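Local coordinates for protein photoreceptor-histidine kinase BphP (Stigmatella aurantiaca DW4/3-1, PDB 6BAF) that binds a bilin chromophore and, as a phytochrome-type photoreceptor histidine kinase, probably senses light and relays the signal to its kinase, at residues A[124-129]-A[287-292]; A[178-183]-A[274-279]; A[215-220]-A[237-242]; A[255-260]-A[280-285]. One frame throughout, in Å; residues are numbered along the deposited sequence. Where two conformers were deposited one is given.

How the contacts relate
From the N terminus, the first contact to open is contact 1, on helix 120-135. Its loop closes only at helix 284-300, and the other three contacts nest within it. Contact 2 opens next, after strand 170-177. Contact 3 follows and closes the short loop 215-242, nested inside contact 2; it joins the turn before strand 218-222 to the loop leading into helix 242-251. Contact 4 then opens on strand 255-263. Contact 2 closes at the end of strand 266-275 before contact 4 closes at 280-285, so these two cross. They meet on neighbouring strands of one sheet. Contacts 3 and 4 both reach the bilin, and contact 1 joins two helices.

Contact 1 of 4, residues A[124-129]-A[287-292]; sequences HAVRDG and RTACEF
A125 is the first residue of 124-129 to touch 287-292. Its methyl meets the methyl of A289, with A125 CB 3.7 Å from A289 CB. Two small side chains face each other here. The axes of the two short segments approach to 9.3 Å and run in nearly the same direction, 27° apart.

V126 follows and buries more surface than any other residue here. Its CG1 branch does the touching. With CG1 anti to the carbonyl carbon (chi1 -56°), this methyl points across to the other helix. V126 CG1 lies 4.1 Å from A289 CA and 3.8 Å from F292 CD1. It approaches the F292 ring obliquely, and the two side chains cross at about a right angle. The ring is brought there by a first torsion that sets F292 CG anti to its backbone N (chi1 -174°). No hydrogen bond crosses the contact; it is apolar and buried.

R127 and D128 turn from this seam to the second subunit. There D128 forms a salt bridge with K75 of that subunit, and R127 packs on its T288. F292 also packs on L130 of the second subunit, so the seam borders the dimer interface.

Helix 139-154 completes the group: its L153 touches both A125 and C290. On the far flank of helix 284-300, R287 and E291 lie against strand 207-210 of the GAF sheet.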
# COMPACT_ATOMS: atom_id res chain seq x y z
N HIS A 124 -2.91 -4.91 3.20
CA HIS A 124 -4.06 -5.71 2.74
C HIS A 124 -5.18 -4.84 2.18
O HIS A 124 -5.78 -5.17 1.13
CB HIS A 124 -4.60 -6.58 3.89
CG HIS A 124 -3.70 -7.72 4.28
ND1 HIS A 124 -3.23 -8.64 3.36
CD2 HIS A 124 -3.19 -8.09 5.48
CE1 HIS A 124 -2.43 -9.50 3.98
NE2 HIS A 124 -2.41 -9.20 5.26
N ALA A 125 -5.48 -3.73 2.85
CA ALA A 125 -6.55 -2.84 2.40
C ALA A 125 -6.32 -2.36 0.98
O ALA A 125 -7.22 -2.43 0.13
CB ALA A 125 -6.67 -1.64 3.35
N VAL A 126 -5.12 -1.86 0.67
CA VAL A 126 -4.96 -1.31 -0.67
C VAL A 126 -4.80 -2.41 -1.72
O VAL A 126 -5.17 -2.20 -2.88
CB VAL A 126 -3.80 -0.30 -0.75
CG1 VAL A 126 -4.01 0.82 0.29
CG2 VAL A 126 -2.46 -0.98 -0.54
N ARG A 127 -4.24 -3.58 -1.36
CA ARG A 127 -4.13 -4.67 -2.34
C ARG A 127 -5.50 -5.23 -2.68
O ARG A 127 -5.85 -5.35 -3.86
CB ARG A 127 -3.22 -5.79 -1.81
CG ARG A 127 -1.78 -5.52 -2.10
CD ARG A 127 -0.87 -6.21 -1.15
NE ARG A 127 -0.98 -7.68 -1.14
CZ ARG A 127 -0.48 -8.49 -2.08
NH1 ARG A 127 -0.58 -9.80 -1.93
NH2 ARG A 127 0.10 -8.01 -3.16
N ASP A 128 -6.28 -5.58 -1.65
CA ASP A 128 -7.61 -6.12 -1.88
C ASP A 128 -8.50 -5.07 -2.54
O ASP A 128 -9.23 -5.36 -3.50
CB ASP A 128 -8.25 -6.61 -0.56
CG ASP A 128 -7.35 -7.63 0.26
OD1 ASP A 128 -6.26 -8.10 -0.19
OD2 ASP A 128 -7.76 -7.99 1.42
N GLY A 129 -8.42 -3.81 -2.06
CA GLY A 129 -9.21 -2.75 -2.66
C GLY A 129 -8.84 -2.48 -4.10
O GLY A 129 -9.72 -2.28 -4.94
N ARG A 287 -7.54 5.44 7.49
CA ARG A 287 -7.76 6.70 6.76
C ARG A 287 -6.88 6.77 5.53
O ARG A 287 -7.34 7.09 4.44
CB ARG A 287 -7.48 7.92 7.64
CG ARG A 287 -8.41 8.11 8.77
CD ARG A 287 -8.39 9.57 9.26
NE ARG A 287 -7.07 10.20 9.38
CZ ARG A 287 -6.35 10.24 10.49
NH1 ARG A 287 -6.81 9.64 11.59
NH2 ARG A 287 -5.18 10.88 10.51
N THR A 288 -5.61 6.45 5.70
CA THR A 288 -4.65 6.52 4.60
C THR A 288 -4.96 5.50 3.50
O THR A 288 -4.77 5.78 2.31
CB THR A 288 -3.26 6.33 5.17
OG1 THR A 288 -3.21 7.08 6.39
CG2 THR A 288 -2.29 6.93 4.28
N ALA A 289 -5.42 4.30 3.89
CA ALA A 289 -5.85 3.31 2.91
C ALA A 289 -7.03 3.86 2.11
O ALA A 289 -7.06 3.78 0.87
CB ALA A 289 -6.21 2.00 3.64
N CYS A 290 -7.96 4.49 2.81
CA CYS A 290 -9.12 5.03 2.10
C CYS A 290 -8.71 6.15 1.18
O CYS A 290 -9.18 6.22 0.03
CB CYS A 290 -10.16 5.51 3.10
SG CYS A 290 -10.98 4.14 3.91
N GLU A 291 -7.84 7.05 1.64
CA GLU A 291 -7.43 8.15 0.78
C GLU A 291 -6.65 7.62 -0.42
O GLU A 291 -6.79 8.14 -1.53
CB GLU A 291 -6.64 9.21 1.59
CG GLU A 291 -5.19 8.91 2.01
CD GLU A 291 -4.56 10.03 2.90
OE1 GLU A 291 -5.29 10.97 3.26
OE2 GLU A 291 -3.34 9.98 3.23
N PHE A 292 -5.86 6.56 -0.22
CA PHE A 292 -5.15 5.94 -1.34
C PHE A 292 -6.12 5.38 -2.37
O PHE A 292 -5.93 5.54 -3.58
CB PHE A 292 -4.22 4.85 -0.79
CG PHE A 292 -3.34 4.25 -1.82
CD1 PHE A 292 -3.81 3.23 -2.64
CD2 PHE A 292 -2.04 4.73 -2.02
CE1 PHE A 292 -2.99 2.69 -3.63
CE2 PHE A 292 -1.23 4.18 -3.01
CZ PHE A 292 -1.71 3.17 -3.82

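Contact 2 of 4, residues A[178-183]-A[274-279]; sequences DARADP and TQVSGT
R180 reaches over V276 and ends above S277. Its chain leaves CB near an eclipsed first torsion (chi1 138°), which is unusual for an arginine. CG is the first atom to make contact: R180 CG sits only 3.4 Å from V276 CG2, a tight approach. CD stays on the same methyl, with R180 CD 3.6 Å from V276 CG2. The two side chains slide past each other in opposite directions.

At CD the chain bends (chi3 50°), and NE turns back to its own segment. R180 NE forms a salt bridge with D178 OD2 at 3.2 Å, meeting the carboxylate from above its plane. The backbone N of R180 takes the same oxygen from the opposite face, 3.1 Å from R180 N to D178 OD2. This second bond makes an Asx turn, inside a type I beta turn from D178 to A181. One oxygen thus grips both the backbone and the side chain of R180.

At the tip, S277 OG lies over one face of the guanidinium. R180 NH1 is 2.7 Å from S277 OG, but the angle is too poor for a hydrogen bond. The hydroxyl bonds to D157 instead. A181 CB also touches V276 CG1, at 4.2 Å.

The contact joins the turn after strand 170-177 to the end of strand 266-275. Strand 158-164 lies between these two strands in the GAF sheet, and its R158 packs on both A181 and V276.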
# COMPACT_ATOMS: atom_id res chain seq x y z
N ASP A 178 -25.43 0.63 6.14
CA ASP A 178 -26.18 -0.14 7.11
C ASP A 178 -27.67 0.12 6.93
O ASP A 178 -28.07 1.14 6.37
CB ASP A 178 -25.74 0.25 8.52
CG ASP A 178 -26.14 -0.77 9.56
OD1 ASP A 178 -25.46 -1.83 9.63
OD2 ASP A 178 -27.13 -0.52 10.30
N ALA A 179 -28.51 -0.81 7.43
CA ALA A 179 -29.96 -0.65 7.28
C ALA A 179 -30.53 0.41 8.22
O ALA A 179 -31.61 0.95 7.96
CB ALA A 179 -30.68 -1.98 7.49
N ARG A 180 -29.80 0.75 9.28
CA ARG A 180 -30.10 1.84 10.21
C ARG A 180 -30.01 3.25 9.59
O ARG A 180 -30.48 4.23 10.19
CB ARG A 180 -29.14 1.70 11.40
CG ARG A 180 -28.51 2.98 11.94
CD ARG A 180 -27.56 2.65 13.09
NE ARG A 180 -26.67 1.58 12.64
CZ ARG A 180 -25.75 1.00 13.41
NH1 ARG A 180 -25.60 1.39 14.68
NH2 ARG A 180 -24.98 0.02 12.91
N ALA A 181 -29.40 3.39 8.42
CA ALA A 181 -29.18 4.69 7.82
C ALA A 181 -30.16 4.85 6.67
O ALA A 181 -30.27 3.97 5.81
CB ALA A 181 -27.73 4.83 7.33
N ASP A 182 -30.89 5.97 6.67
CA ASP A 182 -31.78 6.30 5.56
C ASP A 182 -31.01 6.33 4.25
O ASP A 182 -29.84 6.74 4.21
CB ASP A 182 -32.45 7.66 5.77
CG ASP A 182 -33.22 7.75 7.07
OD1 ASP A 182 -33.66 6.72 7.60
OD2 ASP A 182 -33.40 8.89 7.57
N PRO A 183 -31.66 5.95 3.15
CA PRO A 183 -31.02 5.97 1.82
C PRO A 183 -31.05 7.36 1.20
O PRO A 183 -32.13 7.91 0.96
CB PRO A 183 -31.87 4.99 1.00
CG PRO A 183 -33.25 5.12 1.64
CD PRO A 183 -33.00 5.33 3.11
N THR A 274 -20.67 8.86 6.66
CA THR A 274 -21.38 9.45 7.78
C THR A 274 -21.78 8.34 8.74
O THR A 274 -22.06 7.20 8.34
CB THR A 274 -22.63 10.25 7.31
OG1 THR A 274 -23.36 9.47 6.36
CG2 THR A 274 -22.21 11.56 6.60
N GLN A 275 -21.78 8.69 10.01
CA GLN A 275 -22.18 7.81 11.09
C GLN A 275 -23.44 8.38 11.69
O GLN A 275 -23.46 9.55 12.08
CB GLN A 275 -21.09 7.75 12.16
CG GLN A 275 -21.30 6.65 13.18
CD GLN A 275 -20.95 5.26 12.63
OE1 GLN A 275 -20.77 5.06 11.42
NE2 GLN A 275 -20.81 4.32 13.53
N VAL A 276 -24.51 7.59 11.74
CA VAL A 276 -25.71 8.04 12.44
C VAL A 276 -25.63 7.64 13.91
O VAL A 276 -26.14 8.36 14.77
CB VAL A 276 -26.98 7.50 11.76
CG1 VAL A 276 -26.92 7.75 10.26
CG2 VAL A 276 -27.11 6.05 11.97
N SER A 277 -24.92 6.55 14.19
CA SER A 277 -24.69 5.92 15.48
C SER A 277 -24.03 6.84 16.48
O SER A 277 -24.66 7.76 17.01
CB SER A 277 -23.77 4.68 15.34
OG SER A 277 -24.25 3.71 14.40
N GLY A 278 -22.78 6.58 16.76
CA GLY A 278 -22.00 7.37 17.70
C GLY A 278 -20.78 7.87 16.96
O GLY A 278 -20.91 8.31 15.80
N THR A 279 -19.60 7.77 17.57
CA THR A 279 -18.39 8.35 17.02
C THR A 279 -17.71 7.42 16.01
O THR A 279 -18.06 6.25 15.87
CB THR A 279 -17.40 8.65 18.14
OG1 THR A 279 -16.98 7.41 18.71
CG2 THR A 279 -18.03 9.53 19.17

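Contact 3 of 4, residues A[215-220]-A[237-242]; sequences YQPARV and LRSVSP. With BLR (3-[5-[(Z)-(4-ethenyl-3-methyl-5-oxidanylidene-pyrrol-2-ylidene)methyl]-2-[[5-[(Z)-(3-ethenyl-4-methyl-5-oxidanylidene-pyrrol-2-ylidene)methyl]-3-(3-hydroxy-3-oxopropyl)-4-methyl-1H-pyrrol-2-yl]methyl]-4-methyl-1H-pyrrol-3-yl]propanoic acid), chain B.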
# COMPACT_ATOMS: atom_id res chain seq x y z
N TYR A 215 -17.65 18.38 20.15
CA TYR A 215 -16.33 18.53 20.73
C TYR A 215 -16.18 19.98 21.14
O TYR A 215 -16.80 20.88 20.55
CB TYR A 215 -15.22 18.10 19.76
CG TYR A 215 -15.09 18.96 18.49
CD1 TYR A 215 -14.27 20.09 18.48
CD2 TYR A 215 -15.76 18.62 17.32
CE1 TYR A 215 -14.14 20.89 17.33
CE2 TYR A 215 -15.64 19.39 16.16
CZ TYR A 215 -14.82 20.53 16.19
OH TYR A 215 -14.68 21.28 15.07
N GLN A 216 -15.32 20.21 22.12
CA GLN A 216 -14.99 21.57 22.48
C GLN A 216 -13.72 21.96 21.74
O GLN A 216 -12.66 21.36 22.00
CB GLN A 216 -14.80 21.66 24.00
CG GLN A 216 -14.32 23.02 24.48
CD GLN A 216 -15.50 23.89 24.88
OE1 GLN A 216 -15.76 24.92 24.25
NE2 GLN A 216 -16.27 23.44 25.90
N PRO A 217 -13.76 22.93 20.81
CA PRO A 217 -12.55 23.28 20.05
C PRO A 217 -11.42 23.65 20.99
O PRO A 217 -11.64 24.28 22.02
CB PRO A 217 -13.01 24.47 19.19
CG PRO A 217 -14.51 24.30 19.03
CD PRO A 217 -14.93 23.74 20.42
N ALA A 218 -10.21 23.16 20.70
CA ALA A 218 -9.04 23.45 21.53
C ALA A 218 -8.26 24.60 20.88
O ALA A 218 -7.70 24.44 19.78
CB ALA A 218 -8.15 22.22 21.70
N ARG A 219 -8.26 25.77 21.53
CA ARG A 219 -7.57 26.94 20.97
C ARG A 219 -6.08 26.66 20.81
O ARG A 219 -5.46 25.95 21.60
CB ARG A 219 -7.76 28.19 21.87
CG ARG A 219 -9.24 28.56 22.05
CD ARG A 219 -9.75 29.41 20.89
NE ARG A 219 -11.08 28.91 20.54
CZ ARG A 219 -11.77 29.22 19.43
NH1 ARG A 219 -11.25 30.08 18.52
NH2 ARG A 219 -12.99 28.66 19.24
N VAL A 220 -5.51 27.23 19.75
CA VAL A 220 -4.08 27.15 19.51
C VAL A 220 -3.45 28.39 20.13
O VAL A 220 -3.70 29.51 19.67
CB VAL A 220 -3.75 27.06 18.02
CG1 VAL A 220 -2.27 26.94 17.86
CG2 VAL A 220 -4.47 25.86 17.39
N LEU A 237 -6.31 18.11 12.02
CA LEU A 237 -7.08 18.39 13.23
C LEU A 237 -7.86 19.69 13.16
O LEU A 237 -8.47 20.08 14.16
CB LEU A 237 -6.14 18.44 14.43
CG LEU A 237 -5.48 17.11 14.76
CD1 LEU A 237 -4.43 17.31 15.84
CD2 LEU A 237 -6.53 16.05 15.15
N ARG A 238 -7.81 20.40 12.03
CA ARG A 238 -8.47 21.70 11.87
C ARG A 238 -9.92 21.64 12.33
O ARG A 238 -10.70 20.79 11.88
CB ARG A 238 -8.42 22.13 10.40
CG ARG A 238 -9.12 23.47 10.08
CD ARG A 238 -9.12 23.82 8.58
NE ARG A 238 -9.80 22.78 7.80
CZ ARG A 238 -11.11 22.78 7.57
NH1 ARG A 238 -11.64 21.78 6.88
NH2 ARG A 238 -11.89 23.78 8.01
N SER A 239 -10.30 22.56 13.23
CA SER A 239 -11.69 22.63 13.65
C SER A 239 -12.56 23.05 12.49
O SER A 239 -12.25 24.02 11.79
CB SER A 239 -11.83 23.62 14.82
OG SER A 239 -13.15 23.54 15.33
N VAL A 240 -13.68 22.36 12.27
CA VAL A 240 -14.37 22.64 11.01
C VAL A 240 -15.45 23.69 11.24
O VAL A 240 -15.81 24.01 12.37
CB VAL A 240 -14.97 21.38 10.36
CG1 VAL A 240 -13.86 20.31 10.12
CG2 VAL A 240 -16.12 20.86 11.19
N SER A 241 -15.97 24.22 10.15
CA SER A 241 -16.88 25.35 10.26
C SER A 241 -18.08 25.01 11.15
O SER A 241 -18.71 23.96 10.97
CB SER A 241 -17.32 25.77 8.87
OG SER A 241 -18.60 26.36 8.91
N PRO A 242 -18.40 25.87 12.13
CA PRO A 242 -19.54 25.60 13.03
C PRO A 242 -20.85 25.44 12.31
O PRO A 242 -21.71 24.69 12.77
CB PRO A 242 -19.57 26.84 13.93
CG PRO A 242 -18.13 27.33 13.93
CD PRO A 242 -17.63 27.07 12.55
CHA BLR B . -18.63 20.98 4.24
NA BLR B . -20.75 19.82 3.50
C1A BLR B . -19.44 19.80 3.77
C2A BLR B . -18.91 18.53 3.55
C3A BLR B . -19.92 17.75 3.10
C4A BLR B . -21.06 18.56 3.09
CMA BLR B . -19.78 16.25 2.70
CAA BLR B . -17.45 18.14 3.76
CBA BLR B . -17.12 17.82 5.24
CGA BLR B . -17.62 16.43 5.66
O1A BLR B . -17.16 15.44 5.02
O2A BLR B . -18.47 16.25 6.61
CHB BLR B . -22.48 18.25 2.67
NB BLR B . -22.77 15.95 3.65
C1B BLR B . -23.06 17.08 2.69
C2B BLR B . -24.16 16.62 1.81
C3B BLR B . -24.55 15.31 2.14
C4B BLR B . -23.73 14.81 3.28
CMB BLR B . -24.80 17.42 0.67
OB BLR B . -23.78 13.77 3.83
CAB BLR B . -25.64 14.55 1.37
CBB BLR B . -25.90 13.28 1.59
NC BLR B . -23.39 23.76 4.51
C1C BLR B . -24.87 24.05 4.30
C2C BLR B . -24.99 25.54 4.35
C3C BLR B . -23.72 26.16 4.53
C4C BLR B . -22.68 25.09 4.65
CMC BLR B . -26.31 26.25 4.17
OC BLR B . -25.75 23.27 4.16
CAC BLR B . -23.46 27.68 4.62
CBC BLR B . -23.89 28.53 3.67
CHD BLR B . -21.41 25.29 4.83
ND BLR B . -20.47 22.80 4.35
C1D BLR B . -20.35 24.22 4.77
C2D BLR B . -18.99 24.53 5.16
C3D BLR B . -18.21 23.32 4.97
C4D BLR B . -19.09 22.21 4.44
CMD BLR B . -18.50 25.90 5.65
CAD BLR B . -16.73 23.17 5.26
CBD BLR B . -16.57 22.53 6.63
CGD BLR B . -15.07 22.59 6.82
O1D BLR B . -14.31 21.95 6.02
O2D BLR B . -14.61 23.36 7.73
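Y215 and S239 meet at the knot of the phytochromes, where the N-terminal chain is threaded through a loop of the GAF domain. The pairings fit this: strand 13-14 runs beside 218-222, and A13 bonds to the backbone of S239.

The tight part is a single hydroxyl pair. Y215 OH and S239 OG are 2.7 Å apart and hydrogen-bonded, with S239 OG at the edge of the ring and in its plane. S239 OG gets there by standing anti to its backbone N (chi1 -172°). The Y215 ring is also packed by Q15, P16 and L245.

The other side is looser. P217 is partly exposed and only brushes the same hydroxyl, its CB 4.0 Å from S239 OG.

Next to S239, the chain turns R238 the other way, to a propionate of the bilin. A bend at chi3 (60°) presents the guanidinium edge-on to the carboxylate. R238 NH1 gives a bond to BLR O1D at 2.8 Å, and R238 NH2 gives one to BLR O2D at 2.8 Å. Both are nearly straight. R238 NH2 also bonds to the carbonyl of I8, which ties the N-terminal chain to this loop. With a leucine here, the propionate would probably lose its facing positive charge and be freer to turn. V240 packs its CB against O2D, and that oxygen takes one more bond, from the backbone S241 N to BLR O2D at 2.9 Å.

Contact 4 of 4, residues A[255-260]-A[280-285]; sequences ASMSIS and RYVPYE. With BLR (3-[5-[(Z)-(4-ethenyl-3-methyl-5-oxidanylidene-pyrrol-2-ylidene)methyl]-2-[[5-[(Z)-(3-ethenyl-4-methyl-5-oxidanylidene-pyrrol-2-ylidene)methyl]-3-(3-hydroxy-3-oxopropyl)-4-methyl-1H-pyrrol-2-yl]methyl]-4-methyl-1H-pyrrol-3-yl]propanoic acid), chain B.
This is a small apolar contact, in which A255 and M257 of strand 255-263 meet R280 and V282 of the loop that leads into helix 284-300. Both pairs are on the face of the strand turned from the bilin.

A255 touches the start of the loop. Its methyl, A255 CB, lies 3.8 Å from R280 N and 3.9 Å from R280 CB. The rest of R280 leaves at once: the chain bends at chi2 (67°), and the guanidinium goes off to bond the carbonyl of T154. Y281 centres an inverse gamma turn, closed by a weak bond from V282 N to R280 O. This turn brings V282 back toward the strand.

M257 reaches out to it with a chain extended as far as SD (chi2 -177°), and M257 SD lies 4.4 Å from V282 CG2. I209 of the neighbouring strand 207-210 touches both of them, and F156 and L207 also pack on M257.

The fold is that of a GAF domain: an antiparallel sheet with helices on one face and the chromophore on the other. Residues 255-260 serve both faces. S256 and S258 point to the bilin and hold one propionate by its two oxygens. S256 OG donates to BLR O2A at 2.8 Å, and S258 OG donates to BLR O1A at 2.6 Å. S258 OG is also hydrogen-bonded to R208, a second-shell residue that would probably fix how this hydroxyl is turned.

After V282, P283 takes the N-cap position of helix 284-300. E285 then bonds the backbone N atoms of F119 and F122, at the start of helix 120-135.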
# COMPACT_ATOMS: atom_id res chain seq x y z
N ALA A 255 -20.79 11.76 13.11
CA ALA A 255 -19.40 11.72 12.71
C ALA A 255 -19.36 11.62 11.19
O ALA A 255 -20.31 11.14 10.56
CB ALA A 255 -18.64 10.56 13.38
N SER A 256 -18.25 12.07 10.61
CA SER A 256 -18.17 12.20 9.16
C SER A 256 -16.73 12.01 8.70
O SER A 256 -15.80 12.31 9.44
CB SER A 256 -18.62 13.60 8.73
OG SER A 256 -18.83 13.62 7.35
N MET A 257 -16.56 11.60 7.45
CA MET A 257 -15.26 11.61 6.80
C MET A 257 -15.51 11.75 5.32
O MET A 257 -16.43 11.11 4.80
CB MET A 257 -14.46 10.31 7.10
CG MET A 257 -13.09 10.23 6.40
SD MET A 257 -12.16 8.64 6.68
CE MET A 257 -13.05 7.57 5.54
N SER A 258 -14.75 12.60 4.62
CA SER A 258 -14.87 12.63 3.17
C SER A 258 -13.49 12.70 2.53
O SER A 258 -12.49 13.07 3.16
CB SER A 258 -15.78 13.79 2.66
OG SER A 258 -15.38 15.05 3.20
N ILE A 259 -13.46 12.30 1.27
CA ILE A 259 -12.25 12.20 0.47
C ILE A 259 -12.56 12.83 -0.88
O ILE A 259 -13.59 12.52 -1.49
CB ILE A 259 -11.81 10.72 0.32
CG1 ILE A 259 -11.41 10.21 1.70
CG2 ILE A 259 -10.60 10.58 -0.61
CD1 ILE A 259 -11.59 8.71 1.84
N SER A 260 -11.67 13.70 -1.35
CA SER A 260 -11.88 14.38 -2.62
C SER A 260 -11.61 13.45 -3.79
O SER A 260 -10.63 12.70 -3.78
CB SER A 260 -10.95 15.59 -2.74
OG SER A 260 -11.02 16.41 -1.56
N ARG A 280 -16.68 7.96 15.33
CA ARG A 280 -15.91 7.20 14.33
C ARG A 280 -14.48 7.74 14.27
O ARG A 280 -14.10 8.46 13.35
CB ARG A 280 -16.57 7.29 12.95
CG ARG A 280 -16.50 5.99 12.20
CD ARG A 280 -17.38 5.03 12.97
NE ARG A 280 -17.02 3.67 12.66
CZ ARG A 280 -17.07 2.68 13.54
NH1 ARG A 280 -17.48 2.90 14.80
NH2 ARG A 280 -16.67 1.48 13.16
N TYR A 281 -13.67 7.36 15.27
CA TYR A 281 -12.24 7.68 15.28
C TYR A 281 -11.48 6.70 14.39
O TYR A 281 -10.84 5.76 14.86
CB TYR A 281 -11.69 7.61 16.69
CG TYR A 281 -12.26 8.65 17.59
CD1 TYR A 281 -11.63 9.88 17.69
CD2 TYR A 281 -13.42 8.42 18.32
CE1 TYR A 281 -12.14 10.87 18.50
CE2 TYR A 281 -13.92 9.40 19.16
CZ TYR A 281 -13.26 10.64 19.23
OH TYR A 281 -13.73 11.68 20.03
N VAL A 282 -11.51 6.94 13.08
CA VAL A 282 -10.86 6.04 12.12
C VAL A 282 -9.35 6.04 12.34
O VAL A 282 -8.73 7.11 12.34
CB VAL A 282 -11.20 6.46 10.69
CG1 VAL A 282 -10.64 5.46 9.68
CG2 VAL A 282 -12.70 6.64 10.53
N PRO A 283 -8.70 4.87 12.51
CA PRO A 283 -7.23 4.84 12.68
C PRO A 283 -6.47 5.34 11.45
O PRO A 283 -6.94 5.31 10.31
CB PRO A 283 -6.93 3.36 12.92
CG PRO A 283 -8.25 2.70 13.21
CD PRO A 283 -9.31 3.53 12.56
N TYR A 284 -5.23 5.75 11.72
CA TYR A 284 -4.38 6.34 10.69
C TYR A 284 -4.24 5.45 9.46
O TYR A 284 -4.41 5.93 8.33
CB TYR A 284 -2.99 6.63 11.28
CG TYR A 284 -2.05 7.17 10.23
CD1 TYR A 284 -2.12 8.49 9.82
CD2 TYR A 284 -1.11 6.33 9.60
CE1 TYR A 284 -1.28 8.99 8.81
CE2 TYR A 284 -0.27 6.82 8.60
CZ TYR A 284 -0.35 8.16 8.22
OH TYR A 284 0.48 8.65 7.23
N GLU A 285 -3.88 4.16 9.66
CA GLU A 285 -3.72 3.22 8.55
C GLU A 285 -5.00 3.05 7.75
O GLU A 285 -4.95 2.86 6.53
CB GLU A 285 -3.25 1.84 9.05
CG GLU A 285 -1.77 1.71 9.44
CD GLU A 285 -1.38 0.26 9.88
OE1 GLU A 285 -0.81 0.09 11.00
OE2 GLU A 285 -1.65 -0.71 9.09
CHA BLR B . -18.63 20.98 4.24
NA BLR B . -20.75 19.82 3.50
C1A BLR B . -19.44 19.80 3.77
C2A BLR B . -18.91 18.53 3.55
C3A BLR B . -19.92 17.75 3.10
C4A BLR B . -21.06 18.56 3.09
CMA BLR B . -19.78 16.25 2.70
CAA BLR B . -17.45 18.14 3.76
CBA BLR B . -17.12 17.82 5.24
CGA BLR B . -17.62 16.43 5.66
O1A BLR B . -17.16 15.44 5.02
O2A BLR B . -18.47 16.25 6.61
CHB BLR B . -22.48 18.25 2.67
NB BLR B . -22.77 15.95 3.65
C1B BLR B . -23.06 17.08 2.69
C2B BLR B . -24.16 16.62 1.81
C3B BLR B . -24.55 15.31 2.14
C4B BLR B . -23.73 14.81 3.28
CMB BLR B . -24.80 17.42 0.67
OB BLR B . -23.78 13.77 3.83
CAB BLR B . -25.64 14.55 1.37
CBB BLR B . -25.90 13.28 1.59
NC BLR B . -23.39 23.76 4.51
C1C BLR B . -24.87 24.05 4.30
C2C BLR B . -24.99 25.54 4.35
C3C BLR B . -23.72 26.16 4.53
C4C BLR B . -22.68 25.09 4.65
CMC BLR B . -26.31 26.25 4.17
OC BLR B . -25.75 23.27 4.16
CAC BLR B . -23.46 27.68 4.62
CBC BLR B . -23.89 28.53 3.67
CHD BLR B . -21.41 25.29 4.83
ND BLR B . -20.47 22.80 4.35
C1D BLR B . -20.35 24.22 4.77
C2D BLR B . -18.99 24.53 5.16
C3D BLR B . -18.21 23.32 4.97
C4D BLR B . -19.09 22.21 4.44
CMD BLR B . -18.50 25.90 5.65
CAD BLR B . -16.73 23.17 5.26
CBD BLR B . -16.57 22.53 6.63
CGD BLR B . -15.07 22.59 6.82
O1D BLR B . -14.31 21.95 6.02
O2D BLR B . -14.61 23.36 7.73